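Local structure of AlgW protein (Pseudomonas aeruginosa, 7CO3) at residues Met167-Ser172 and Gly236-Ile241; Tyr212-Gln217 and Ala258-Leu263; Asp219-Pro224 and Gly250-Ile255. The protein is an HtrA-type protein of the S1C peptidase family that probably cleaves proteins as a serine endopeptidase. The protein carries 1 engineered substitution. All coordinates share one frame; numbering follows the deposited sequence.

Interaction 1 (Met167-Ser172 and Gly236-Ile241); sequences MTLGRS and GNLIGI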
ATOM      1  N   MET B 167     -26.480   6.024   2.904  1.00 40.57           N
ATOM      2  CA  MET B 167     -25.723   4.787   2.933  1.00 41.53           C
ATOM      3  C   MET B 167     -26.603   3.632   3.404  1.00 39.38           C
ATOM      4  O   MET B 167     -27.402   3.780   4.331  1.00 32.24           O
ATOM      5  CB  MET B 167     -24.544   4.960   3.886  1.00 34.05           C
ATOM      6  CG  MET B 167     -23.643   3.782   3.902  1.00 34.68           C
ATOM      7  SD  MET B 167     -22.724   3.685   2.367  1.00 33.25           S
ATOM      8  CE  MET B 167     -21.746   5.161   2.532  1.00 29.01           C
ATOM      9  N   THR B 168     -26.443   2.477   2.766  1.00 41.93           N
ATOM     10  CA  THR B 168     -26.986   1.231   3.295  1.00 40.08           C
ATOM     11  C   THR B 168     -26.062   0.724   4.386  1.00 38.53           C
ATOM     12  O   THR B 168     -24.849   0.949   4.339  1.00 40.38           O
ATOM     13  CB  THR B 168     -27.100   0.168   2.201  1.00 47.71           C
ATOM     14  OG1 THR B 168     -27.856   0.681   1.108  1.00 55.16           O
ATOM     15  CG2 THR B 168     -27.803  -1.070   2.726  1.00 66.48           C
ATOM     16  N   LEU B 169     -26.620   0.023   5.358  1.00 34.71           N
ATOM     17  CA  LEU B 169     -25.824  -0.478   6.467  1.00 33.78           C
ATOM     18  C   LEU B 169     -25.425  -1.929   6.251  1.00 33.91           C
ATOM     19  O   LEU B 169     -26.235  -2.755   5.835  1.00 35.92           O
ATOM     20  CB  LEU B 169     -26.603  -0.369   7.770  1.00 35.67           C
ATOM     21  CG  LEU B 169     -27.052   1.028   8.171  1.00 39.88           C
ATOM     22  CD1 LEU B 169     -27.894   0.847   9.419  1.00 39.44           C
ATOM     23  CD2 LEU B 169     -25.858   1.989   8.434  1.00 40.65           C
ATOM     24  N   GLY B 170     -24.163  -2.235   6.533  1.00 34.54           N
ATOM     25  CA  GLY B 170     -23.706  -3.606   6.619  1.00 36.13           C
ATOM     26  C   GLY B 170     -23.827  -4.117   8.043  1.00 38.67           C
ATOM     27  O   GLY B 170     -24.422  -3.490   8.920  1.00 39.60           O
ATOM     28  N   ARG B 171     -23.244  -5.276   8.274  1.00 46.47           N
ATOM     29  CA  ARG B 171     -23.246  -5.891   9.597  1.00 53.09           C
ATOM     30  C   ARG B 171     -21.798  -6.022  10.051  1.00 48.77           C
ATOM     31  O   ARG B 171     -21.069  -6.887   9.565  1.00 46.64           O
ATOM     32  CB  ARG B 171     -23.964  -7.234   9.554  1.00 63.36           C
ATOM     33  CG  ARG B 171     -25.459  -7.091   9.251  1.00 55.51           C
ATOM     34  CD  ARG B 171     -26.125  -8.457   9.085  1.00 73.46           C
ATOM     35  NE  ARG B 171     -26.261  -8.878   7.691  1.00 77.47           N
ATOM     36  CZ  ARG B 171     -25.361  -9.604   7.029  1.00 75.57           C
ATOM     37  NH1 ARG B 171     -25.579  -9.948   5.763  1.00 73.32           N
ATOM     38  NH2 ARG B 171     -24.241  -9.991   7.629  1.00 73.11           N
ATOM     39  N   SER B 172     -21.377  -5.144  10.964  1.00 45.29           N
ATOM     40  CA  SER B 172     -19.968  -5.113  11.348  1.00 43.52           C
ATOM     41  C   SER B 172     -19.582  -6.338  12.179  1.00 46.53           C
ATOM     42  O   SER B 172     -18.407  -6.728  12.199  1.00 46.59           O
ATOM     43  CB  SER B 172     -19.612  -3.810  12.065  1.00 37.44           C
ATOM     44  OG  SER B 172     -20.546  -3.409  13.074  1.00 34.71           O
ATOM     45  N   GLY B 236     -20.916  -2.760  -1.082  1.00 29.06           N
ATOM     46  CA  GLY B 236     -21.187  -1.347  -0.888  1.00 27.89           C
ATOM     47  C   GLY B 236     -21.920  -0.993   0.393  1.00 29.75           C
ATOM     48  O   GLY B 236     -22.329   0.157   0.538  1.00 30.37           O
ATOM     49  N   ASN B 237     -22.115  -1.934   1.320  1.00 28.77           N
ATOM     50  CA  ASN B 237     -22.779  -1.606   2.565  1.00 36.45           C
ATOM     51  C   ASN B 237     -21.774  -1.122   3.584  1.00 30.16           C
ATOM     52  O   ASN B 237     -20.668  -1.642   3.665  1.00 21.09           O
ATOM     53  CB  ASN B 237     -23.561  -2.798   3.135  1.00 34.28           C
ATOM     54  CG  ASN B 237     -24.492  -3.433   2.123  1.00 36.72           C
ATOM     55  OD1 ASN B 237     -25.478  -2.831   1.724  1.00 40.97           O
ATOM     56  ND2 ASN B 237     -24.176  -4.652   1.701  1.00 42.78           N
ATOM     57  N   LEU B 238     -22.204  -0.180   4.416  1.00 25.30           N
ATOM     58  CA  LEU B 238     -21.328   0.436   5.402  1.00 23.83           C
ATOM     59  C   LEU B 238     -21.006  -0.509   6.553  1.00 25.81           C
ATOM     60  O   LEU B 238     -21.907  -0.966   7.268  1.00 29.43           O
ATOM     61  CB  LEU B 238     -21.974   1.695   5.959  1.00 23.58           C
ATOM     62  CG  LEU B 238     -21.181   2.498   6.984  1.00 26.30           C
ATOM     63  CD1 LEU B 238     -19.919   3.138   6.333  1.00 25.69           C
ATOM     64  CD2 LEU B 238     -22.104   3.542   7.642  1.00 24.23           C
ATOM     65  N   ILE B 239     -19.711  -0.729   6.784  1.00 20.98           N
ATOM     66  CA  ILE B 239     -19.240  -1.494   7.931  1.00 21.37           C
ATOM     67  C   ILE B 239     -18.424  -0.672   8.915  1.00 20.46           C
ATOM     68  O   ILE B 239     -18.183  -1.147  10.039  1.00 19.94           O
ATOM     69  CB  ILE B 239     -18.444  -2.744   7.485  1.00 25.18           C
ATOM     70  CG1 ILE B 239     -17.213  -2.352   6.630  1.00 19.86           C
ATOM     71  CG2 ILE B 239     -19.361  -3.677   6.686  1.00 24.16           C
ATOM     72  CD1 ILE B 239     -16.295  -3.534   6.326  1.00 16.94           C
ATOM     73  N   GLY B 240     -17.993   0.536   8.577  1.00 18.59           N
ATOM     74  CA  GLY B 240     -17.215   1.264   9.562  1.00 15.10           C
ATOM     75  C   GLY B 240     -16.951   2.689   9.124  1.00 18.67           C
ATOM     76  O   GLY B 240     -17.267   3.092   8.004  1.00 17.31           O
ATOM     77  N   ILE B 241     -16.395   3.450  10.049  1.00 13.13           N
ATOM     78  CA  ILE B 241     -15.995   4.841   9.845  1.00 17.87           C
ATOM     79  C   ILE B 241     -14.482   4.875   9.973  1.00 17.67           C
ATOM     80  O   ILE B 241     -13.950   4.616  11.053  1.00 18.30           O
ATOM     81  CB  ILE B 241     -16.642   5.811  10.859  1.00 21.39           C
ATOM     82  CG1 ILE B 241     -18.145   5.630  10.946  1.00 15.91           C
ATOM     83  CG2 ILE B 241     -16.281   7.263  10.485  1.00 18.99           C
ATOM     84  CD1 ILE B 241     -18.856   6.115   9.700  1.00 18.54           C
TER

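Interaction 2 (Tyr212-Gln217 and Ala258-Leu263); sequences YEDFIQ and AIPTKL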
ATOM      1  N   TYR B 212     -13.091   4.135  24.251  1.00 39.36           N
ATOM      2  CA  TYR B 212     -13.884   2.982  23.831  1.00 41.17           C
ATOM      3  C   TYR B 212     -13.480   2.569  22.412  1.00 42.60           C
ATOM      4  O   TYR B 212     -13.919   3.179  21.437  1.00 47.59           O
ATOM      5  CB  TYR B 212     -15.366   3.305  23.917  1.00 45.67           C
ATOM      6  CG  TYR B 212     -15.777   3.831  25.299  1.00 50.16           C
ATOM      7  CD1 TYR B 212     -15.945   2.958  26.370  1.00 44.83           C
ATOM      8  CD2 TYR B 212     -16.011   5.188  25.518  1.00 38.29           C
ATOM      9  CE1 TYR B 212     -16.326   3.420  27.635  1.00 50.67           C
ATOM     10  CE2 TYR B 212     -16.400   5.666  26.780  1.00 48.74           C
ATOM     11  CZ  TYR B 212     -16.555   4.770  27.828  1.00 49.40           C
ATOM     12  OH  TYR B 212     -16.925   5.216  29.076  1.00 52.26           O
ATOM     13  N   GLU B 213     -12.663   1.518  22.307  1.00 51.55           N
ATOM     14  CA  GLU B 213     -12.079   1.069  21.048  1.00 44.44           C
ATOM     15  C   GLU B 213     -12.598  -0.312  20.691  1.00 39.04           C
ATOM     16  O   GLU B 213     -12.665  -1.199  21.548  1.00 38.25           O
ATOM     17  CB  GLU B 213     -10.559   0.989  21.146  1.00 38.45           C
ATOM     18  CG  GLU B 213      -9.910   2.281  21.464  1.00 45.84           C
ATOM     19  CD  GLU B 213      -8.398   2.190  21.389  1.00 41.98           C
ATOM     20  OE1 GLU B 213      -7.852   1.103  21.654  1.00 43.81           O
ATOM     21  OE2 GLU B 213      -7.757   3.208  21.049  1.00 45.56           O
ATOM     22  N   ASP B 214     -12.899  -0.496  19.411  1.00 34.57           N
ATOM     23  CA  ASP B 214     -13.281  -1.797  18.872  1.00 31.97           C
ATOM     24  C   ASP B 214     -12.949  -1.846  17.371  1.00 30.26           C
ATOM     25  O   ASP B 214     -13.745  -2.295  16.554  1.00 24.33           O
ATOM     26  CB  ASP B 214     -14.766  -2.063  19.140  1.00 34.21           C
ATOM     27  CG  ASP B 214     -15.132  -3.528  19.003  1.00 44.59           C
ATOM     28  OD1 ASP B 214     -14.216  -4.373  19.110  1.00 44.62           O
ATOM     29  OD2 ASP B 214     -16.332  -3.831  18.814  1.00 54.25           O
ATOM     30  N   PHE B 215     -11.757  -1.386  16.996  1.00 29.93           N
ATOM     31  CA  PHE B 215     -11.472  -1.076  15.594  1.00 26.26           C
ATOM     32  C   PHE B 215     -11.475  -2.311  14.701  1.00 20.69           C
ATOM     33  O   PHE B 215     -11.015  -3.389  15.071  1.00 22.90           O
ATOM     34  CB  PHE B 215     -10.120  -0.365  15.452  1.00 21.31           C
ATOM     35  CG  PHE B 215     -10.100   1.038  15.975  1.00 25.68           C
ATOM     36  CD1 PHE B 215     -10.753   2.067  15.294  1.00 22.56           C
ATOM     37  CD2 PHE B 215      -9.424   1.351  17.134  1.00 30.27           C
ATOM     38  CE1 PHE B 215     -10.739   3.374  15.785  1.00 29.27           C
ATOM     39  CE2 PHE B 215      -9.415   2.668  17.628  1.00 31.92           C
ATOM     40  CZ  PHE B 215     -10.071   3.665  16.954  1.00 32.20           C
ATOM     41  N   ILE B 216     -12.035  -2.137  13.540  1.00 18.91           N
ATOM     42  CA  ILE B 216     -11.710  -2.926  12.367  1.00 20.32           C
ATOM     43  C   ILE B 216     -10.375  -2.430  11.825  1.00 19.15           C
ATOM     44  O   ILE B 216     -10.135  -1.211  11.770  1.00 20.15           O
ATOM     45  CB  ILE B 216     -12.819  -2.788  11.315  1.00 18.73           C
ATOM     46  CG1 ILE B 216     -14.165  -3.236  11.909  1.00 18.84           C
ATOM     47  CG2 ILE B 216     -12.487  -3.639  10.112  1.00 19.54           C
ATOM     48  CD1 ILE B 216     -15.405  -2.759  11.073  1.00 17.27           C
ATOM     49  N   GLN B 217      -9.499  -3.365  11.456  1.00 17.80           N
ATOM     50  CA  GLN B 217      -8.223  -3.072  10.806  1.00 17.74           C
ATOM     51  C   GLN B 217      -8.331  -3.415   9.315  1.00 18.11           C
ATOM     52  O   GLN B 217      -8.953  -4.413   8.941  1.00 17.94           O
ATOM     53  CB  GLN B 217      -7.081  -3.840  11.486  1.00 19.98           C
ATOM     54  CG  GLN B 217      -5.678  -3.366  11.110  1.00 17.18           C
ATOM     55  CD  GLN B 217      -4.575  -4.185  11.752  1.00 22.03           C
ATOM     56  OE1 GLN B 217      -4.590  -4.457  12.956  1.00 22.64           O
ATOM     57  NE2 GLN B 217      -3.596  -4.592  10.930  1.00 17.96           N
ATOM     58  N   ALA B 258     -10.865   1.397  11.365  1.00 20.16           N
ATOM     59  CA  ALA B 258     -12.198   1.941  11.191  1.00 16.35           C
ATOM     60  C   ALA B 258     -13.064   1.605  12.408  1.00 19.75           C
ATOM     61  O   ALA B 258     -12.945   0.514  12.965  1.00 17.12           O
ATOM     62  CB  ALA B 258     -12.849   1.407   9.890  1.00 18.61           C
ATOM     63  N   ILE B 259     -13.915   2.554  12.821  1.00 18.55           N
ATOM     64  CA  ILE B 259     -14.873   2.314  13.906  1.00 19.41           C
ATOM     65  C   ILE B 259     -16.034   1.480  13.374  1.00 14.08           C
ATOM     66  O   ILE B 259     -16.698   1.901  12.437  1.00 18.60           O
ATOM     67  CB  ILE B 259     -15.361   3.640  14.497  1.00 22.47           C
ATOM     68  CG1 ILE B 259     -14.177   4.423  15.058  1.00 19.19           C
ATOM     69  CG2 ILE B 259     -16.432   3.395  15.581  1.00 17.99           C
ATOM     70  CD1 ILE B 259     -14.450   5.940  15.279  1.00 21.40           C
ATOM     71  N   PRO B 260     -16.308   0.318  13.959  1.00 22.54           N
ATOM     72  CA  PRO B 260     -17.380  -0.553  13.448  1.00 24.01           C
ATOM     73  C   PRO B 260     -18.753   0.121  13.482  1.00 25.57           C
ATOM     74  O   PRO B 260     -19.054   0.929  14.357  1.00 30.77           O
ATOM     75  CB  PRO B 260     -17.362  -1.747  14.417  1.00 29.61           C
ATOM     76  CG  PRO B 260     -16.155  -1.649  15.159  1.00 27.56           C
ATOM     77  CD  PRO B 260     -15.764  -0.181  15.229  1.00 22.50           C
ATOM     78  N   THR B 261     -19.591  -0.253  12.510  1.00 28.63           N
ATOM     79  CA  THR B 261     -20.906   0.355  12.335  1.00 29.07           C
ATOM     80  C   THR B 261     -21.763   0.187  13.585  1.00 31.26           C
ATOM     81  O   THR B 261     -22.473   1.119  13.988  1.00 29.94           O
ATOM     82  CB  THR B 261     -21.583  -0.263  11.107  1.00 31.01           C
ATOM     83  OG1 THR B 261     -21.079   0.327   9.885  1.00 30.03           O
ATOM     84  CG2 THR B 261     -23.082  -0.049  11.155  1.00 36.49           C
ATOM     85  N   LYS B 262     -21.678  -0.990  14.222  1.00 33.86           N
ATOM     86  CA  LYS B 262     -22.501  -1.290  15.396  1.00 41.41           C
ATOM     87  C   LYS B 262     -22.229  -0.310  16.533  1.00 37.50           C
ATOM     88  O   LYS B 262     -23.166   0.185  17.168  1.00 37.77           O
ATOM     89  CB  LYS B 262     -22.265  -2.732  15.857  1.00 40.32           C
ATOM     90  CG  LYS B 262     -23.123  -3.170  17.081  1.00 44.76           C
ATOM     91  CD  LYS B 262     -23.306  -4.688  17.126  1.00 82.51           C
ATOM     92  CE  LYS B 262     -22.578  -5.320  18.311  1.00 85.30           C
ATOM     93  NZ  LYS B 262     -22.724  -6.810  18.341  1.00 84.94           N
ATOM     94  N   LEU B 263     -20.953  -0.026  16.811  1.00 35.43           N
ATOM     95  CA  LEU B 263     -20.616   1.021  17.765  1.00 32.99           C
ATOM     96  C   LEU B 263     -21.058   2.384  17.268  1.00 34.95           C
ATOM     97  O   LEU B 263     -21.640   3.161  18.031  1.00 38.99           O
ATOM     98  CB  LEU B 263     -19.108   1.037  18.037  1.00 35.35           C
ATOM     99  CG  LEU B 263     -18.592   2.039  19.075  1.00 36.02           C
ATOM    100  CD1 LEU B 263     -19.430   1.879  20.365  1.00 46.21           C
ATOM    101  CD2 LEU B 263     -17.108   1.824  19.374  1.00 39.03           C
TER

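Interaction 3 (Asp219-Pro224 and Gly250-Ile255); sequences DAAINP and GGSQGI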
ATOM      1  N   ASP B 219      -6.194  -3.178   5.231  1.00 13.45           N
ATOM      2  CA  ASP B 219      -5.056  -2.702   4.447  1.00 17.05           C
ATOM      3  C   ASP B 219      -5.481  -1.862   3.240  1.00 16.12           C
ATOM      4  O   ASP B 219      -4.617  -1.451   2.479  1.00 15.05           O
ATOM      5  CB  ASP B 219      -4.124  -3.852   4.045  1.00 16.28           C
ATOM      6  CG  ASP B 219      -4.789  -4.880   3.129  1.00 18.41           C
ATOM      7  OD1 ASP B 219      -6.022  -4.806   2.912  1.00 18.57           O
ATOM      8  OD2 ASP B 219      -4.059  -5.777   2.626  1.00 22.22           O
ATOM      9  N   ALA B 220      -6.769  -1.532   3.089  1.00 16.21           N
ATOM     10  CA  ALA B 220      -7.148  -0.530   2.086  1.00 17.92           C
ATOM     11  C   ALA B 220      -6.447   0.789   2.404  1.00 15.31           C
ATOM     12  O   ALA B 220      -6.463   1.242   3.546  1.00 19.03           O
ATOM     13  CB  ALA B 220      -8.656  -0.346   2.044  1.00 15.46           C
ATOM     14  N   ALA B 221      -5.780   1.376   1.400  1.00 15.82           N
ATOM     15  CA  ALA B 221      -4.908   2.528   1.654  1.00 18.29           C
ATOM     16  C   ALA B 221      -5.753   3.637   2.261  1.00 16.25           C
ATOM     17  O   ALA B 221      -6.803   4.003   1.725  1.00 18.52           O
ATOM     18  CB  ALA B 221      -4.212   3.021   0.372  1.00 16.08           C
ATOM     19  N   ILE B 222      -5.313   4.120   3.416  1.00 18.78           N
ATOM     20  CA  ILE B 222      -6.012   5.145   4.163  1.00 16.45           C
ATOM     21  C   ILE B 222      -4.995   6.172   4.583  1.00 16.62           C
ATOM     22  O   ILE B 222      -3.973   5.820   5.175  1.00 16.72           O
ATOM     23  CB  ILE B 222      -6.771   4.557   5.370  1.00 21.43           C
ATOM     24  CG1 ILE B 222      -8.006   3.805   4.886  1.00 16.68           C
ATOM     25  CG2 ILE B 222      -7.175   5.666   6.338  1.00 20.57           C
ATOM     26  CD1 ILE B 222      -8.578   2.914   5.994  1.00 19.42           C
ATOM     27  N   ASN B 223      -5.271   7.420   4.268  1.00 15.35           N
ATOM     28  CA  ASN B 223      -4.363   8.547   4.408  1.00 20.06           C
ATOM     29  C   ASN B 223      -5.019   9.707   5.128  1.00 21.57           C
ATOM     30  O   ASN B 223      -6.245   9.749   5.226  1.00 20.96           O
ATOM     31  CB  ASN B 223      -3.921   9.014   3.017  1.00 17.60           C
ATOM     32  CG  ASN B 223      -2.866   8.084   2.427  1.00 20.10           C
ATOM     33  OD1 ASN B 223      -1.728   8.099   2.888  1.00 14.88           O
ATOM     34  ND2 ASN B 223      -3.239   7.295   1.427  1.00 13.72           N
ATOM     35  N   PRO B 224      -4.236  10.673   5.639  1.00 23.68           N
ATOM     36  CA  PRO B 224      -4.843  11.938   6.108  1.00 31.98           C
ATOM     37  C   PRO B 224      -5.794  12.477   5.063  1.00 23.45           C
ATOM     38  O   PRO B 224      -5.498  12.473   3.872  1.00 21.77           O
ATOM     39  CB  PRO B 224      -3.642  12.867   6.328  1.00 34.82           C
ATOM     40  CG  PRO B 224      -2.448  11.894   6.616  1.00 25.40           C
ATOM     41  CD  PRO B 224      -2.761  10.677   5.754  1.00 24.02           C
ATOM     42  N   GLY B 250       3.807   9.159   7.790  1.00 37.47           N
ATOM     43  CA  GLY B 250       2.847  10.205   7.481  1.00 34.99           C
ATOM     44  C   GLY B 250       1.770   9.803   6.494  1.00 33.19           C
ATOM     45  O   GLY B 250       0.844  10.588   6.252  1.00 32.50           O
ATOM     46  N   GLY B 251       1.843   8.602   5.938  1.00 23.85           N
ATOM     47  CA  GLY B 251       0.806   8.134   5.053  1.00 23.96           C
ATOM     48  C   GLY B 251       0.691   6.630   5.087  1.00 21.83           C
ATOM     49  O   GLY B 251       1.312   5.956   5.904  1.00 25.20           O
ATOM     50  N   SER B 252      -0.155   6.106   4.204  1.00 19.83           N
ATOM     51  CA  SER B 252      -0.574   4.714   4.343  1.00 18.69           C
ATOM     52  C   SER B 252       0.626   3.773   4.227  1.00 21.11           C
ATOM     53  O   SER B 252       1.469   3.894   3.320  1.00 16.61           O
ATOM     54  CB  SER B 252      -1.614   4.362   3.293  1.00 17.12           C
ATOM     55  OG  SER B 252      -2.067   3.027   3.538  1.00 20.44           O
ATOM     56  N   GLN B 253       0.695   2.834   5.168  1.00 16.38           N
ATOM     57  CA  GLN B 253       1.558   1.660   5.080  1.00 19.68           C
ATOM     58  C   GLN B 253       0.737   0.383   5.203  1.00 17.65           C
ATOM     59  O   GLN B 253       1.276  -0.650   5.570  1.00 17.97           O
ATOM     60  CB  GLN B 253       2.686   1.757   6.118  1.00 22.69           C
ATOM     61  CG  GLN B 253       3.615   2.950   5.739  1.00 24.64           C
ATOM     62  CD  GLN B 253       4.804   3.218   6.650  1.00 26.06           C
ATOM     63  OE1 GLN B 253       4.777   2.922   7.839  1.00 26.56           O
ATOM     64  NE2 GLN B 253       5.869   3.773   6.070  1.00 30.27           N
ATOM     65  N   GLY B 254      -0.565   0.451   4.879  1.00 15.09           N
ATOM     66  CA  GLY B 254      -1.448  -0.703   4.889  1.00 15.50           C
ATOM     67  C   GLY B 254      -1.981  -1.115   6.257  1.00 14.02           C
ATOM     68  O   GLY B 254      -2.519  -2.215   6.374  1.00 16.54           O
ATOM     69  N   ILE B 255      -1.835  -0.286   7.280  1.00 15.82           N
ATOM     70  CA  ILE B 255      -2.355  -0.575   8.624  1.00 15.35           C
ATOM     71  C   ILE B 255      -3.314   0.568   8.979  1.00 15.22           C
ATOM     72  O   ILE B 255      -2.920   1.581   9.549  1.00 18.74           O
ATOM     73  CB  ILE B 255      -1.226  -0.708   9.657  1.00 15.26           C
ATOM     74  CG1 ILE B 255      -0.132  -1.701   9.212  1.00 13.89           C
ATOM     75  CG2 ILE B 255      -1.807  -1.056  11.088  1.00 15.98           C
ATOM     76  CD1 ILE B 255      -0.584  -3.062   9.063  1.00 14.74           C
TER
HETATM   77  O   HOH W   1      -3.170   3.063   6.095  1.00 21.01           O

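Interaction 1 (Met167-Ser172 and Gly236-Ile241)
A single beta bridge between Leu169 and Leu238 illustrates how a strand of a trypsin-like domain can pick up an irregular partner, here the loop at 167-172. Two backbone hydrogen bonds define it: Leu238 N gives to Thr168 O at 2.9 Å, and Gly170 N to Leu238 O at 2.7 Å. With no side chain at Gly170, Asn237 CB packs directly on the backbone there, 3.5 Å from Gly170 N.

Side-chain packing surrounds the bridge. Met167 crosses Leu238 at about a right angle, and its CG presses on Leu238 CB at 3.4 Å, a tight fit for two carbons. Met167 CG stands anti to its own N, and chi1 of -175° with the bend at chi2 leaves SD 4.0 Å from Gly236 O. That carbonyl oxygen is buried by the contact and has no polar partner in the model. Leu169 CD2 meets Leu238 CD2 more loosely, at 4.1 Å. Thr168 and Asn237 make a separate pair, running alongside each other in the same direction, and Thr168 CG2 touches Asn237 OD1 at 3.1 Å.

Beyond the bridge, a classic bulge at Ile239-Gly240 lies opposite Leu231. Met167 and Leu238 also rest on Ala230 of strand 230-233, Leu238 and Leu169 meet Met112 of strand 104-113, and helix 56-62 lies against Met167, Thr168 and Asn237.

Interaction 2 (Tyr212-Gln217 and Ala258-Leu263)
Ile216 and Ala258 form a hydrogen-bonded antiparallel pair, joined by bonds in both directions: Ile216 N to Ala258 O at 2.9 Å, and Ala258 N to Ile216 O at 2.7 Å. Ala258 O also receives a weak CA-H...O contact from Phe215 CA at 3.4 Å, and the same oxygen lies at the edge of the Phe215 ring, near its plane.

Apolar packing flanks this backbone pairing. Phe215 and Ile259 run alongside each other in the same sense, with Phe215 CE1 at 3.7 Å from Ile259 CG1. The side chains of Ile216 and Pro260 instead pass antiparallel to each other. Because Ile216 CG1 stands anti to the carbonyl carbon (chi1 -58°) and the chain then extends, CD1 reaches the proline ring, 4.0 Å from Pro260 CB. Farther along, Leu263 CD2 approaches Tyr212 O at 4.0 Å.

Pro260 ends strand 256-260 and is the N-cap residue of helix 261-274. A final barrel strand passing directly into a helix is characteristic of the second barrel of the chymotrypsin fold.

Interaction 3 (Asp219-Pro224 and Gly250-Ile255)
Asn223 and Ser252 carry the meeting of two loops, each turned so that its polar end finds backbone or water. The Asn223 side chain reaches across to the other loop, and its OD1 accepts a hydrogen bond from Ser252 N at 2.9 Å. The donor stands well above the plane of the amide carbonyl, 41° out of it.

Ser252 answers by projecting its side chain into the opposite loop. Its CB lies 3.4 Å from Ile222 O, and chi1 near trans (-175°) carries OG to 3.4 Å from Ala221 CA. There OG accepts from Gly254 N at 3.3 Å, closing an ST turn. A water adds a further link, donating to Ile222 O and lying 2.8 Å from Ser252 OG.

At one end, Asp219 CA makes a CA-H...O contact of 3.2 Å with Gly254 O, while its carboxylate leads elsewhere, to Ile198 N and to Met196 N of the second subunit.

Segment 219-224 runs directly into the Gly-Asn-Ser-Gly-Gly motif of S1 proteases, here with an engineered alanine at the serine position; the two loops probably correspond to activation loops L1 and L2 of HtrA proteases. Their chemistry is neutral, without ion pairs across them. One amide bridges the loops through OD1 and reaches Gln253 O of the third subunit through ND2, while Gln253 O of this chain meets Asn223 ND2 of the second subunit.

From the N terminus, the loop at 167-172 comes first and waits 63 residues for 236-241, so interaction 1 closes the longest span. Strand 215-218 begins inside it, and interaction 2 pairs this strand with 256-260 after the first loop has closed; the two therefore cross. Interaction 3 is nested within interaction 2 and likewise crosses interaction 1. Interactions 1 and 2 reach the same sheet: Ile241 meets Ile259 between neighbouring strands 238-245 and 256-260, and Ser172 of the loop meets Lys262 at the start of helix 261-274. Interaction 3, about 17 Å from interaction 2 between centres, joins loops that touch the other two subunits; Gln217 packs on Ile255 between them.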